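Local coordinates for protein esterase YbfF (Escherichia coli, PDB 3BF7) that probably hydrolyses ester and thioester bonds, as an alpha/beta hydrolase whose helical cap helps form the substrate-binding crevice, at residues Ile86-Gly91 / Trp235-Lys240. The protein carries 1 engineered substitution. Residues are numbered along the deposited sequence; the frame is centred on the assembly and turned at random.
Sequences IGHSMG and WVHAEK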
loop_
_atom_site.group_PDB
_atom_site.type_symbol
_atom_site.label_atom_id
_atom_site.label_comp_id
_atom_site.label_asym_id
_atom_site.label_seq_id
_atom_site.Cartn_x
_atom_site.Cartn_y
_atom_site.Cartn_z
ATOM N N ILE A 86 5.073 -6.422 2.017
ATOM C CA ILE A 86 4.735 -5.349 2.946
ATOM C C ILE A 86 3.835 -4.385 2.175
ATOM O O ILE A 86 4.252 -3.815 1.166
ATOM C CB ILE A 86 5.996 -4.590 3.421
ATOM C CG1 ILE A 86 6.942 -5.556 4.141
ATOM C CG2 ILE A 86 5.601 -3.437 4.336
ATOM C CD1 ILE A 86 8.242 -4.922 4.616
ATOM N N GLY A 87 2.603 -4.211 2.637
ATOM C CA GLY A 87 1.696 -3.324 1.936
ATOM C C GLY A 87 0.980 -2.349 2.841
ATOM O O GLY A 87 0.599 -2.683 3.971
ATOM N N HIS A 88 0.808 -1.129 2.343
ATOM C CA HIS A 88 0.104 -0.091 3.079
ATOM C C HIS A 88 -1.310 0.088 2.531
ATOM O O HIS A 88 -1.499 0.262 1.323
ATOM C CB HIS A 88 0.828 1.251 2.963
ATOM C CG HIS A 88 0.074 2.389 3.578
ATOM N ND1 HIS A 88 -0.341 3.488 2.856
ATOM C CD2 HIS A 88 -0.356 2.586 4.847
ATOM C CE1 HIS A 88 -0.997 4.312 3.657
ATOM N NE2 HIS A 88 -1.020 3.788 4.869
ATOM N N SER A 89 -2.294 0.033 3.426
ATOM C CA SER A 89 -3.691 0.255 3.074
ATOM C C SER A 89 -4.130 -0.580 1.865
ATOM O O SER A 89 -4.111 -1.801 1.946
ATOM C CB SER A 89 -3.901 1.754 2.831
ATOM O OG SER A 89 -5.208 2.156 3.198
ATOM N N MET A 90 -4.533 0.053 0.763
ATOM C CA MET A 90 -4.946 -0.705 -0.425
ATOM C C MET A 90 -3.895 -1.764 -0.783
ATOM O O MET A 90 -4.232 -2.889 -1.151
ATOM C CB MET A 90 -5.153 0.243 -1.613
ATOM C CG MET A 90 -5.458 -0.448 -2.937
ATOM S SD MET A 90 -5.454 0.711 -4.322
ATOM C CE MET A 90 -3.676 0.970 -4.515
ATOM N N GLY A 91 -2.622 -1.388 -0.675
ATOM C CA GLY A 91 -1.537 -2.311 -0.967
ATOM C C GLY A 91 -1.526 -3.465 0.019
ATOM O O GLY A 91 -1.167 -4.589 -0.329
ATOM N N TRP A 235 -0.850 7.175 7.385
ATOM C CA TRP A 235 0.413 6.933 6.688
ATOM C C TRP A 235 1.489 6.791 7.766
ATOM O O TRP A 235 2.393 7.620 7.900
ATOM C CB TRP A 235 0.719 8.090 5.725
ATOM C CG TRP A 235 -0.132 8.061 4.470
ATOM C CD1 TRP A 235 0.196 7.504 3.264
ATOM C CD2 TRP A 235 -1.457 8.585 4.320
ATOM N NE1 TRP A 235 -0.843 7.650 2.374
ATOM C CE2 TRP A 235 -1.868 8.310 2.995
ATOM C CE3 TRP A 235 -2.335 9.260 5.176
ATOM C CZ2 TRP A 235 -3.125 8.689 2.508
ATOM C CZ3 TRP A 235 -3.585 9.638 4.689
ATOM C CH2 TRP A 235 -3.966 9.350 3.366
ATOM N N VAL A 236 1.359 5.717 8.542
ATOM C CA VAL A 236 2.255 5.432 9.663
ATOM C C VAL A 236 3.737 5.493 9.320
ATOM O O VAL A 236 4.532 6.058 10.071
ATOM C CB VAL A 236 1.963 4.035 10.266
ATOM C CG1 VAL A 236 2.618 3.918 11.637
ATOM C CG2 VAL A 236 0.464 3.803 10.363
ATOM N N HIS A 237 4.104 4.902 8.189
ATOM C CA HIS A 237 5.496 4.874 7.753
ATOM C C HIS A 237 6.040 6.258 7.425
ATOM O O HIS A 237 7.246 6.492 7.504
ATOM C CB HIS A 237 5.639 3.973 6.528
ATOM C CG HIS A 237 4.692 4.316 5.425
ATOM N ND1 HIS A 237 3.331 4.136 5.535
ATOM C CD2 HIS A 237 4.904 4.865 4.206
ATOM C CE1 HIS A 237 2.744 4.563 4.431
ATOM N NE2 HIS A 237 3.676 5.010 3.609
ATOM N N ALA A 238 5.156 7.174 7.050
ATOM C CA ALA A 238 5.574 8.529 6.719
ATOM C C ALA A 238 5.823 9.353 7.979
ATOM O O ALA A 238 6.689 10.229 7.996
ATOM C CB ALA A 238 4.514 9.204 5.860
ATOM N N GLU A 239 5.072 9.059 9.035
ATOM C CA GLU A 239 5.195 9.794 10.289
ATOM C C GLU A 239 6.212 9.223 11.269
ATOM O O GLU A 239 6.971 9.970 11.889
ATOM C CB GLU A 239 3.834 9.872 10.981
ATOM C CG GLU A 239 2.761 10.569 10.166
ATOM C CD GLU A 239 1.426 10.622 10.880
ATOM O OE1 GLU A 239 0.451 11.114 10.279
ATOM O OE2 GLU A 239 1.350 10.174 12.043
ATOM N N LYS A 240 6.218 7.901 11.413
ATOM C CA LYS A 240 7.122 7.229 12.343
ATOM C C LYS A 240 7.812 6.048 11.670
ATOM O O LYS A 240 7.627 4.906 12.083
ATOM C CB LYS A 240 6.335 6.707 13.548
ATOM C CG LYS A 240 5.558 7.754 14.333
ATOM C CD LYS A 240 6.481 8.687 15.094
ATOM C CE LYS A 240 5.722 9.448 16.171
ATOM N NZ LYS A 240 4.571 10.211 15.619
#
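His-88, Trp-235 and His-237 form an aromatic cluster, its two histidines buried, at what is probably the nucleophile elbow of an alpha/beta hydrolase, the G-x-S-x-G turn from strand 83-88 into helix 90-101, with His-88 part of that turn. The edge-to-face pair comes first: His-237 sends its CE1 over the middle of the His-88 imidazole, 3.5 Å from His-88 CG, with the ring planes at 64°. His-237 reaches it from the short helix 236-239 with CG between its backbone N and carbonyl carbon. The opposite face of the His-88 ring is taken by CB of Ser-89, so the imidazole lies between the turn on one face and helix 236-239 on the other.

Trp-235 makes the second ring contact. His-88 CE1 sits over one face of the indole, 3.4 Å from Trp-235 CD1 and 3.6 Å from Trp-235 NE1; at 48° the planes are neither stacked nor perpendicular. His-88 brings its ring to both partners with CG anti to the backbone N (chi1 174°).

The polar end of His-88 finds its partner just before Trp-235: NE2 hydrogen-bonds to His-234 O. The side chain of His-234 makes a weak hydrogen bond to Ser-89 OG, and with Asp-113 these two residues have geometry consistent with a Ser-His-Asp triad, so the bond from His-88 probably helps position the backbone of the presumed catalytic histidine. A leucine in place of His-88 would probably leave the His-234 carbonyl without this donor and His-237 without a flat face to meet.

The elbow itself is closed by Gly-91 N, which donates to His-88 O at 2.8 Å.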